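Local coordinates for GTP-binding protein (Thermus thermophilus, PDB 2DBY) that binds guanine nucleotide, probably hydrolyses ATP, and probably associates with the ribosome and its large subunit as a member of the YchF/OLA1 subfamily of OBG GTPases, at residues A208-E213 with V238-A243; G5-P10 with I103-R108; A324-W329 with D358-Y363. One frame throughout, in Å; residues are numbered along the deposited sequence.

Contacts 1 and 2 belong to the nucleotide-binding G domain and both reach GDP; contact 3 lies far off in the C-terminal part of the chain. Along the sequence contact 2 closes first, then contact 1, then contact 3. Strands 3-7, 102-108, 204-209 and 237-241 run parallel side by side in one sheet. Contacts 2 and 1, with centres 13 Å apart, are strand pairs separated by the 102-108/204-209 pairing, where Asn209 N probably hydrogen-bonds Leu107 O. The C-terminal ends of these strands carry the loops that hold the nucleotide. Contact 3 is centred 36 Å from contact 1 and 37 Å from contact 2, in antiparallel strands away from the GDP site.

Contact 1: residues A208-E213 with V238-A243; sequences ANVAEE and VVVVSA. With GDP (guanosine-5'-diphosphate), chain B.
Residues 208-213 and 238-243 form a parallel strand pair at the guanine end of the GDP pocket, the two strands of a beta-alpha-beta unit whose crossover is helix 222-234. Ala208 pairs with Val240 and Asn209 with Val241. The backbone bonds run from Ala208 N to Val239 O, from Val241 N to Ala208 O and from Val210 N to Val241 O, the last at 2.8 Å. Val210, one residue past the bridges, sets CG2 against Val240 CG1 at 3.5 Å, the two side chains crossing at about a right angle on the side of helix 222-234.

At the ends of the strands the contact turns polar. With CG anti to the backbone N (chi1 -169°), the Asn209 amide reaches along to the other segment, and its OD1 accepts an almost straight bond from Ala243 N (2.9 Å, 176° at the hydrogen). Its ND2 is held by Val12 O of the P-loop, so both ends of the amide are tied and its rotation is fixed. Ser242, the N-cap of helix 243-250, accepts from Leu245 N with OG and donates from the same atom to GDP O6 at 3.0 Å.

Asn209 OD1 and Val210 O crowd O6 as further acceptors; the OG proton and the start of helix 243-250 would probably offset their repulsion, consistent with holding a keto oxygen.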
loop_
_atom_site.group_PDB
_atom_site.type_symbol
_atom_site.label_atom_id
_atom_site.label_comp_id
_atom_site.label_asym_id
_atom_site.label_seq_id
_atom_site.Cartn_x
_atom_site.Cartn_y
_atom_site.Cartn_z
ATOM N N ALA A 208 -7.282 -4.857 12.846
ATOM C CA ALA A 208 -7.984 -5.403 14.017
ATOM C C ALA A 208 -8.548 -6.768 13.659
ATOM O O ALA A 208 -9.495 -6.860 12.872
ATOM C CB ALA A 208 -9.126 -4.449 14.453
ATOM N N ASN A 209 -7.952 -7.821 14.215
ATOM C CA ASN A 209 -8.407 -9.194 13.954
ATOM C C ASN A 209 -9.545 -9.484 14.925
ATOM O O ASN A 209 -9.361 -9.428 16.144
ATOM C CB ASN A 209 -7.262 -10.184 14.168
ATOM C CG ASN A 209 -7.600 -11.575 13.669
ATOM O OD1 ASN A 209 -8.565 -11.765 12.910
ATOM N ND2 ASN A 209 -6.812 -12.549 14.071
ATOM N N VAL A 210 -10.718 -9.782 14.381
ATOM C CA VAL A 210 -11.888 -10.029 15.198
ATOM C C VAL A 210 -12.572 -11.349 14.848
ATOM O O VAL A 210 -12.239 -11.986 13.851
ATOM C CB VAL A 210 -12.963 -8.913 15.002
ATOM C CG1 VAL A 210 -12.401 -7.569 15.436
ATOM C CG2 VAL A 210 -13.399 -8.815 13.517
ATOM N N ALA A 211 -13.520 -11.742 15.694
ATOM C CA ALA A 211 -14.320 -12.932 15.420
ATOM C C ALA A 211 -15.243 -12.483 14.272
ATOM O O ALA A 211 -15.620 -11.315 14.204
ATOM C CB ALA A 211 -15.138 -13.300 16.651
ATOM N N GLU A 212 -15.643 -13.403 13.393
ATOM C CA GLU A 212 -16.478 -13.034 12.245
ATOM C C GLU A 212 -17.761 -12.262 12.549
ATOM O O GLU A 212 -18.185 -11.440 11.728
ATOM C CB GLU A 212 -16.813 -14.281 11.418
ATOM C CG GLU A 212 -17.351 -15.430 12.226
ATOM C CD GLU A 212 -17.253 -16.756 11.475
ATOM O OE1 GLU A 212 -16.225 -16.994 10.798
ATOM O OE2 GLU A 212 -18.190 -17.560 11.583
ATOM N N GLU A 213 -18.367 -12.511 13.712
ATOM C CA GLU A 213 -19.610 -11.811 14.094
ATOM C C GLU A 213 -19.416 -10.308 14.251
ATOM O O GLU A 213 -20.378 -9.546 14.190
ATOM C CB GLU A 213 -20.167 -12.355 15.406
ATOM C CG GLU A 213 -19.186 -12.339 16.543
ATOM C CD GLU A 213 -18.511 -13.695 16.736
ATOM O OE1 GLU A 213 -18.234 -14.415 15.726
ATOM O OE2 GLU A 213 -18.249 -14.033 17.911
ATOM N N VAL A 238 -7.328 2.078 10.105
ATOM C CA VAL A 238 -7.769 0.803 10.701
ATOM C C VAL A 238 -8.539 -0.048 9.694
ATOM O O VAL A 238 -9.368 0.458 8.916
ATOM C CB VAL A 238 -8.705 1.055 11.944
ATOM C CG1 VAL A 238 -9.279 -0.270 12.477
ATOM C CG2 VAL A 238 -7.910 1.718 13.063
ATOM N N VAL A 239 -8.225 -1.337 9.659
ATOM C CA VAL A 239 -8.988 -2.243 8.801
ATOM C C VAL A 239 -9.395 -3.399 9.695
ATOM O O VAL A 239 -8.555 -3.958 10.414
ATOM C CB VAL A 239 -8.192 -2.833 7.633
ATOM C CG1 VAL A 239 -9.157 -3.659 6.759
ATOM C CG2 VAL A 239 -7.550 -1.731 6.795
ATOM N N VAL A 240 -10.674 -3.761 9.659
ATOM C CA VAL A 240 -11.143 -4.865 10.500
ATOM C C VAL A 240 -11.314 -6.126 9.666
ATOM O O VAL A 240 -11.996 -6.105 8.638
ATOM C CB VAL A 240 -12.496 -4.506 11.165
ATOM C CG1 VAL A 240 -12.949 -5.643 12.085
ATOM C CG2 VAL A 240 -12.368 -3.177 11.910
ATOM N N VAL A 241 -10.689 -7.215 10.106
ATOM C CA VAL A 241 -10.801 -8.495 9.394
ATOM C C VAL A 241 -10.909 -9.654 10.378
ATOM O O VAL A 241 -10.593 -9.527 11.559
ATOM C CB VAL A 241 -9.536 -8.783 8.540
ATOM C CG1 VAL A 241 -9.208 -7.575 7.674
ATOM C CG2 VAL A 241 -8.354 -9.165 9.448
ATOM N N SER A 242 -11.393 -10.788 9.891
ATOM C CA SER A 242 -11.365 -12.009 10.690
ATOM C C SER A 242 -10.370 -12.879 9.902
ATOM O O SER A 242 -10.697 -13.364 8.811
ATOM C CB SER A 242 -12.725 -12.723 10.706
ATOM O OG SER A 242 -12.532 -14.030 11.205
ATOM N N ALA A 243 -9.161 -13.066 10.428
ATOM C CA ALA A 243 -8.140 -13.865 9.749
ATOM C C ALA A 243 -8.656 -15.269 9.491
ATOM O O ALA A 243 -8.420 -15.849 8.438
ATOM C CB ALA A 243 -6.863 -13.943 10.612
HETATM P PB GDP B . 0.249 -15.839 15.204
HETATM O O1B GDP B . 0.986 -16.322 16.445
HETATM O O2B GDP B . 0.082 -14.225 15.203
HETATM O O3B GDP B . 0.571 -16.519 13.875
HETATM O O3A GDP B . -1.283 -16.336 15.502
HETATM P PA GDP B . -2.121 -17.553 14.851
HETATM O O1A GDP B . -2.249 -17.358 13.402
HETATM O O2A GDP B . -1.382 -18.952 15.151
HETATM O "O5'" GDP B . -3.596 -17.559 15.509
HETATM C "C5'" GDP B . -3.490 -17.810 16.915
HETATM C "C4'" GDP B . -4.795 -18.492 17.398
HETATM O "O4'" GDP B . -5.991 -17.646 17.169
HETATM C "C3'" GDP B . -5.134 -19.794 16.685
HETATM O "O3'" GDP B . -5.523 -21.030 17.282
HETATM C "C2'" GDP B . -5.987 -19.307 15.485
HETATM O "O2'" GDP B . -6.859 -20.405 15.126
HETATM C "C1'" GDP B . -6.902 -18.322 16.199
HETATM N N9 GDP B . -7.463 -17.276 15.295
HETATM C C8 GDP B . -6.761 -16.486 14.404
HETATM N N7 GDP B . -7.568 -15.669 13.783
HETATM C C5 GDP B . -8.836 -15.876 14.227
HETATM C C6 GDP B . -10.114 -15.291 13.929
HETATM O O6 GDP B . -10.201 -14.409 13.107
HETATM N N1 GDP B . -11.235 -15.753 14.593
HETATM C C2 GDP B . -11.125 -16.762 15.531
HETATM N N2 GDP B . -12.252 -17.202 16.178
HETATM N N3 GDP B . -9.940 -17.317 15.821
HETATM C C4 GDP B . -8.787 -16.910 15.202
#

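Contact 2: residues G5-P10 with I103-R108; sequences GIVGLP and IAHVLR. With GDP (guanosine-5'-diphosphate), chain B; FMT (formic acid), chain C.
Val7 and His105 face each other across two neighbouring parallel strands of the P-loop GTPase sheet, one running into the phosphate-binding loop. Val7 CG2 lies over one face of the imidazole, 4.0 Å from the ring centroid and 25° off its normal, a CH-pi contact offset toward the rim. Leu107 CD2 covers the opposite face, so the ring is sandwiched between two aliphatic groups. Around the edge of the ring, ND1 donates to O1 of a formic acid molecule, probably from the crystallisation liquor, at 2.9 Å. A water hydrogen-bonded to NE2 accepts from Leu9 N and donates to Val106 O; this one molecule bridges the segments where the strands part.

The other face of the sheet carries Ile6 and Val106, whose CG2 atoms meet at 3.6 Å as the side chains cross obliquely. A chi1 of -57° puts the Ile6 CG2 anti to the backbone N and so against Val106. Helix 14-25, which follows the P-loop, packs on this pair through Lys14, Phe18 and Leu21 on Ile6 and Leu17 on Val106, while helix 91-98 covers Val7 and Ile103 on the His105 side.

Behind these side chains stands the backbone ladder. Ala104 N donates to Gly5 O, Val7 N to Ala104 O at 2.8 Å, and Val106 N to Val7 O, setting Gly5, Ile6 and Val7 opposite Ile103, Ala104 and His105.

Both strands run toward the nucleotide with their C-terminal ends. Leu9 and Pro10 pass near its beta-phosphate, and Arg108, its chain bent at chi3 (-62°), brings NH2 to 2.6 Å from O4' of the GDP ribose in a weak hydrogen bond.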
loop_
_atom_site.group_PDB
_atom_site.type_symbol
_atom_site.label_atom_id
_atom_site.label_comp_id
_atom_site.label_asym_id
_atom_site.label_seq_id
_atom_site.Cartn_x
_atom_site.Cartn_y
_atom_site.Cartn_z
ATOM N N GLY A 5 4.452 -4.263 4.909
ATOM C CA GLY A 5 5.024 -5.274 5.789
ATOM C C GLY A 5 4.030 -5.584 6.905
ATOM O O GLY A 5 3.614 -4.670 7.621
ATOM N N ILE A 6 3.634 -6.852 7.036
ATOM C CA ILE A 6 2.689 -7.266 8.068
ATOM C C ILE A 6 3.445 -7.717 9.303
ATOM O O ILE A 6 4.282 -8.634 9.234
ATOM C CB ILE A 6 1.778 -8.429 7.579
ATOM C CG1 ILE A 6 1.036 -7.976 6.309
ATOM C CG2 ILE A 6 0.770 -8.817 8.708
ATOM C CD1 ILE A 6 -0.035 -8.929 5.841
ATOM N N VAL A 7 3.157 -7.075 10.441
ATOM C CA VAL A 7 3.842 -7.429 11.674
ATOM C C VAL A 7 2.861 -7.868 12.732
ATOM O O VAL A 7 1.669 -7.569 12.648
ATOM C CB VAL A 7 4.685 -6.245 12.231
ATOM C CG1 VAL A 7 5.597 -5.711 11.150
ATOM C CG2 VAL A 7 3.805 -5.166 12.743
ATOM N N GLY A 8 3.352 -8.613 13.716
ATOM C CA GLY A 8 2.455 -9.040 14.774
ATOM C C GLY A 8 3.224 -9.694 15.902
ATOM O O GLY A 8 4.216 -10.379 15.650
ATOM N N LEU A 9 2.798 -9.469 17.138
ATOM C CA LEU A 9 3.475 -10.126 18.244
ATOM C C LEU A 9 2.855 -11.531 18.262
ATOM O O LEU A 9 1.984 -11.840 17.450
ATOM C CB LEU A 9 3.228 -9.358 19.546
ATOM C CG LEU A 9 3.785 -7.920 19.555
ATOM C CD1 LEU A 9 3.753 -7.357 20.971
ATOM C CD2 LEU A 9 5.197 -7.901 18.998
ATOM N N PRO A 10 3.306 -12.413 19.162
ATOM C CA PRO A 10 2.738 -13.765 19.201
ATOM C C PRO A 10 1.244 -13.959 19.400
ATOM O O PRO A 10 0.574 -13.249 20.166
ATOM C CB PRO A 10 3.538 -14.438 20.321
ATOM C CG PRO A 10 4.895 -13.810 20.145
ATOM C CD PRO A 10 4.556 -12.339 19.944
ATOM N N ILE A 103 3.475 -0.330 6.928
ATOM C CA ILE A 103 3.406 -1.381 7.927
ATOM C C ILE A 103 1.941 -1.671 8.275
ATOM O O ILE A 103 1.140 -0.747 8.435
ATOM C CB ILE A 103 4.136 -0.918 9.229
ATOM C CG1 ILE A 103 5.619 -0.682 8.925
ATOM C CG2 ILE A 103 3.914 -1.945 10.345
ATOM C CD1 ILE A 103 6.407 -0.071 10.090
ATOM N N ALA A 104 1.589 -2.946 8.382
ATOM C CA ALA A 104 0.234 -3.309 8.778
ATOM C C ALA A 104 0.470 -4.174 10.022
ATOM O O ALA A 104 1.109 -5.232 9.959
ATOM C CB ALA A 104 -0.466 -4.108 7.661
ATOM N N HIS A 105 -0.047 -3.724 11.155
ATOM C CA HIS A 105 0.172 -4.417 12.421
ATOM C C HIS A 105 -1.101 -5.133 12.823
ATOM O O HIS A 105 -2.131 -4.498 13.056
ATOM C CB HIS A 105 0.592 -3.372 13.498
ATOM C CG HIS A 105 1.033 -3.970 14.809
ATOM N ND1 HIS A 105 1.773 -3.257 15.733
ATOM C CD2 HIS A 105 0.864 -5.209 15.339
ATOM C CE1 HIS A 105 2.039 -4.028 16.775
ATOM N NE2 HIS A 105 1.497 -5.219 16.563
ATOM N N VAL A 106 -1.022 -6.460 12.917
ATOM C CA VAL A 106 -2.182 -7.275 13.285
ATOM C C VAL A 106 -2.317 -7.231 14.808
ATOM O O VAL A 106 -1.380 -7.547 15.535
ATOM C CB VAL A 106 -1.992 -8.735 12.832
ATOM C CG1 VAL A 106 -3.218 -9.583 13.228
ATOM C CG2 VAL A 106 -1.761 -8.765 11.301
ATOM N N LEU A 107 -3.497 -6.842 15.269
ATOM C CA LEU A 107 -3.771 -6.715 16.699
ATOM C C LEU A 107 -4.968 -7.606 17.018
ATOM O O LEU A 107 -6.006 -7.536 16.341
ATOM C CB LEU A 107 -4.100 -5.246 16.995
ATOM C CG LEU A 107 -2.990 -4.242 16.695
ATOM C CD1 LEU A 107 -3.554 -2.812 16.846
ATOM C CD2 LEU A 107 -1.837 -4.464 17.695
ATOM N N ARG A 108 -4.827 -8.452 18.038
ATOM C CA ARG A 108 -5.915 -9.350 18.391
ATOM C C ARG A 108 -7.037 -8.634 19.156
ATOM O O ARG A 108 -6.802 -8.035 20.223
ATOM C CB ARG A 108 -5.366 -10.533 19.208
ATOM C CG ARG A 108 -6.457 -11.309 19.941
ATOM C CD ARG A 108 -5.954 -12.649 20.443
ATOM N NE ARG A 108 -5.543 -13.462 19.312
ATOM C CZ ARG A 108 -5.471 -14.788 19.320
ATOM N NH1 ARG A 108 -5.789 -15.470 20.414
ATOM N NH2 ARG A 108 -5.078 -15.430 18.228
HETATM P PB GDP B . 0.249 -15.839 15.204
HETATM O O1B GDP B . 0.986 -16.322 16.445
HETATM O O2B GDP B . 0.082 -14.225 15.203
HETATM O O3B GDP B . 0.571 -16.519 13.875
HETATM O O3A GDP B . -1.283 -16.336 15.502
HETATM P PA GDP B . -2.121 -17.553 14.851
HETATM O O1A GDP B . -2.249 -17.358 13.402
HETATM O O2A GDP B . -1.382 -18.952 15.151
HETATM O "O5'" GDP B . -3.596 -17.559 15.509
HETATM C "C5'" GDP B . -3.490 -17.810 16.915
HETATM C "C4'" GDP B . -4.795 -18.492 17.398
HETATM O "O4'" GDP B . -5.991 -17.646 17.169
HETATM C "C3'" GDP B . -5.134 -19.794 16.685
HETATM O "O3'" GDP B . -5.523 -21.030 17.282
HETATM C "C2'" GDP B . -5.987 -19.307 15.485
HETATM O "O2'" GDP B . -6.859 -20.405 15.126
HETATM C "C1'" GDP B . -6.902 -18.322 16.199
HETATM N N9 GDP B . -7.463 -17.276 15.295
HETATM C C8 GDP B . -6.761 -16.486 14.404
HETATM N N7 GDP B . -7.568 -15.669 13.783
HETATM C C5 GDP B . -8.836 -15.876 14.227
HETATM C C6 GDP B . -10.114 -15.291 13.929
HETATM O O6 GDP B . -10.201 -14.409 13.107
HETATM N N1 GDP B . -11.235 -15.753 14.593
HETATM C C2 GDP B . -11.125 -16.762 15.531
HETATM N N2 GDP B . -12.252 -17.202 16.178
HETATM N N3 GDP B . -9.940 -17.317 15.821
HETATM C C4 GDP B . -8.787 -16.910 15.202
HETATM C C FMT C . 2.970 -0.505 14.714
HETATM O O1 FMT C . 2.535 -0.416 15.859
HETATM O O2 FMT C . 3.685 0.521 14.166
HETATM O O HOH W 1 0.539 -7.710 17.579
#

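Contact 3: residues A324-W329 with D358-Y363; sequences AEVIPW and DGDVIY
An antiparallel strand pair in the C-terminal domain, which by sequence belongs to the ubiquitin-like TGS group, joins residues 324-329 to 358-363. Strand 323-328 lies between 348-350 and 360-365, and 360-365 is bonded on its other side to Phe288. Glu325 and Tyr363 form one hydrogen-bonded pair, with Glu325 N to Tyr363 O at 2.9 Å and a return bond from Tyr363 N. Ile327 and Val361 form the next, again with two bonds, and Val326 faces Ile362 between them as a non-hydrogen-bonded pair.

Glu325 and Tyr363 lie alongside each other, pointing the same way, their carboxylate and ring planes 63° apart. OE2 comes to the edge of the ring, 3.3 Å from CD2, while OE1 forms a salt bridge with Lys342. Ile327 and Val361 also run side by side on this face, both covered by Trp338 of helix 338-343. Val326 and Ile362 point to the opposite face; Ala324 CB touches Ile362 CG2 at 3.8 Å, and Val326 CG1 lies 3.6 Å from Asp360 CG. Asp360 OD2 is held by Tyr354 OH and Gln357 N.

At the far end Trp329 begins helix 329-335. Its N donates to Gly359 O at 2.9 Å. With chi1 at 73°, CG lies between the backbone N and the carbonyl carbon, which turns the indole edge to the same oxygen: Gly359 O lies near the ring plane, 3.5 Å from Trp329 CD1.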
loop_
_atom_site.group_PDB
_atom_site.type_symbol
_atom_site.label_atom_id
_atom_site.label_comp_id
_atom_site.label_asym_id
_atom_site.label_seq_id
_atom_site.Cartn_x
_atom_site.Cartn_y
_atom_site.Cartn_z
ATOM N N ALA A 324 0.793 10.882 -25.263
ATOM C CA ALA A 324 -0.137 9.766 -25.088
ATOM C C ALA A 324 -1.599 10.193 -25.068
ATOM O O ALA A 324 -1.932 11.275 -24.605
ATOM C CB ALA A 324 0.197 8.997 -23.794
ATOM N N GLU A 325 -2.470 9.331 -25.587
ATOM C CA GLU A 325 -3.894 9.606 -25.585
ATOM C C GLU A 325 -4.327 9.210 -24.171
ATOM O O GLU A 325 -3.927 8.159 -23.662
ATOM C CB GLU A 325 -4.602 8.724 -26.611
ATOM C CG GLU A 325 -4.095 8.855 -28.051
ATOM C CD GLU A 325 -4.496 7.666 -28.915
ATOM O OE1 GLU A 325 -5.695 7.312 -28.942
ATOM O OE2 GLU A 325 -3.610 7.076 -29.568
ATOM N N VAL A 326 -5.146 10.046 -23.547
ATOM C CA VAL A 326 -5.619 9.805 -22.195
ATOM C C VAL A 326 -7.093 10.141 -22.084
ATOM O O VAL A 326 -7.548 11.156 -22.612
ATOM C CB VAL A 326 -4.880 10.704 -21.179
ATOM C CG1 VAL A 326 -5.361 10.402 -19.754
ATOM C CG2 VAL A 326 -3.384 10.518 -21.316
ATOM N N ILE A 327 -7.834 9.293 -21.382
ATOM C CA ILE A 327 -9.254 9.524 -21.176
ATOM C C ILE A 327 -9.689 8.731 -19.953
ATOM O O ILE A 327 -9.242 7.604 -19.757
ATOM C CB ILE A 327 -10.085 9.078 -22.428
ATOM C CG1 ILE A 327 -11.588 9.268 -22.167
ATOM C CG2 ILE A 327 -9.772 7.608 -22.771
ATOM C CD1 ILE A 327 -12.483 8.861 -23.341
ATOM N N PRO A 328 -10.516 9.333 -19.088
ATOM C CA PRO A 328 -11.032 8.687 -17.875
ATOM C C PRO A 328 -11.778 7.434 -18.315
ATOM O O PRO A 328 -12.516 7.461 -19.301
ATOM C CB PRO A 328 -11.977 9.721 -17.313
ATOM C CG PRO A 328 -11.362 11.016 -17.744
ATOM C CD PRO A 328 -10.901 10.753 -19.141
ATOM N N TRP A 329 -11.613 6.338 -17.583
ATOM C CA TRP A 329 -12.251 5.100 -17.992
ATOM C C TRP A 329 -13.755 5.233 -18.184
ATOM O O TRP A 329 -14.320 4.611 -19.078
ATOM C CB TRP A 329 -11.988 3.990 -16.959
ATOM C CG TRP A 329 -12.778 4.197 -15.701
ATOM C CD1 TRP A 329 -12.450 5.011 -14.650
ATOM C CD2 TRP A 329 -14.064 3.649 -15.395
ATOM N NE1 TRP A 329 -13.446 5.008 -13.716
ATOM C CE2 TRP A 329 -14.453 4.180 -14.147
ATOM C CE3 TRP A 329 -14.931 2.766 -16.058
ATOM C CZ2 TRP A 329 -15.671 3.860 -13.543
ATOM C CZ3 TRP A 329 -16.154 2.446 -15.446
ATOM C CH2 TRP A 329 -16.501 2.996 -14.206
ATOM N N ASP A 358 -5.973 8.544 -11.175
ATOM C CA ASP A 358 -6.562 7.237 -11.004
ATOM C C ASP A 358 -7.724 7.090 -12.000
ATOM O O ASP A 358 -8.518 8.019 -12.186
ATOM C CB ASP A 358 -7.080 7.084 -9.581
ATOM C CG ASP A 358 -7.547 5.693 -9.297
ATOM O OD1 ASP A 358 -8.747 5.400 -9.500
ATOM O OD2 ASP A 358 -6.700 4.889 -8.880
ATOM N N GLY A 359 -7.792 5.928 -12.641
ATOM C CA GLY A 359 -8.848 5.644 -13.607
ATOM C C GLY A 359 -8.544 6.037 -15.044
ATOM O O GLY A 359 -9.333 5.755 -15.961
ATOM N N ASP A 360 -7.418 6.698 -15.262
ATOM C CA ASP A 360 -7.045 7.104 -16.623
ATOM C C ASP A 360 -6.808 5.882 -17.504
ATOM O O ASP A 360 -6.242 4.886 -17.042
ATOM C CB ASP A 360 -5.730 7.901 -16.607
ATOM C CG ASP A 360 -5.922 9.373 -16.302
ATOM O OD1 ASP A 360 -7.077 9.840 -16.305
ATOM O OD2 ASP A 360 -4.898 10.068 -16.080
ATOM N N VAL A 361 -7.231 5.950 -18.767
ATOM C CA VAL A 361 -6.948 4.876 -19.705
ATOM C C VAL A 361 -5.939 5.548 -20.638
ATOM O O VAL A 361 -6.197 6.653 -21.119
ATOM C CB VAL A 361 -8.175 4.455 -20.515
ATOM C CG1 VAL A 361 -7.801 3.291 -21.430
ATOM C CG2 VAL A 361 -9.302 4.032 -19.561
ATOM N N ILE A 362 -4.820 4.879 -20.900
ATOM C CA ILE A 362 -3.747 5.457 -21.713
ATOM C C ILE A 362 -3.313 4.621 -22.911
ATOM O O ILE A 362 -3.263 3.378 -22.840
ATOM C CB ILE A 362 -2.482 5.690 -20.821
ATOM C CG1 ILE A 362 -2.834 6.605 -19.646
ATOM C CG2 ILE A 362 -1.357 6.302 -21.633
ATOM C CD1 ILE A 362 -1.717 6.669 -18.574
ATOM N N TYR A 363 -3.019 5.304 -24.021
ATOM C CA TYR A 363 -2.483 4.630 -25.205
ATOM C C TYR A 363 -1.277 5.503 -25.602
ATOM O O TYR A 363 -1.439 6.671 -25.964
ATOM C CB TYR A 363 -3.493 4.562 -26.359
ATOM C CG TYR A 363 -2.989 3.655 -27.465
ATOM C CD1 TYR A 363 -2.978 2.273 -27.302
ATOM C CD2 TYR A 363 -2.443 4.182 -28.636
ATOM C CE1 TYR A 363 -2.433 1.432 -28.278
ATOM C CE2 TYR A 363 -1.899 3.352 -29.614
ATOM C CZ TYR A 363 -1.898 1.981 -29.424
ATOM O OH TYR A 363 -1.367 1.145 -30.379
#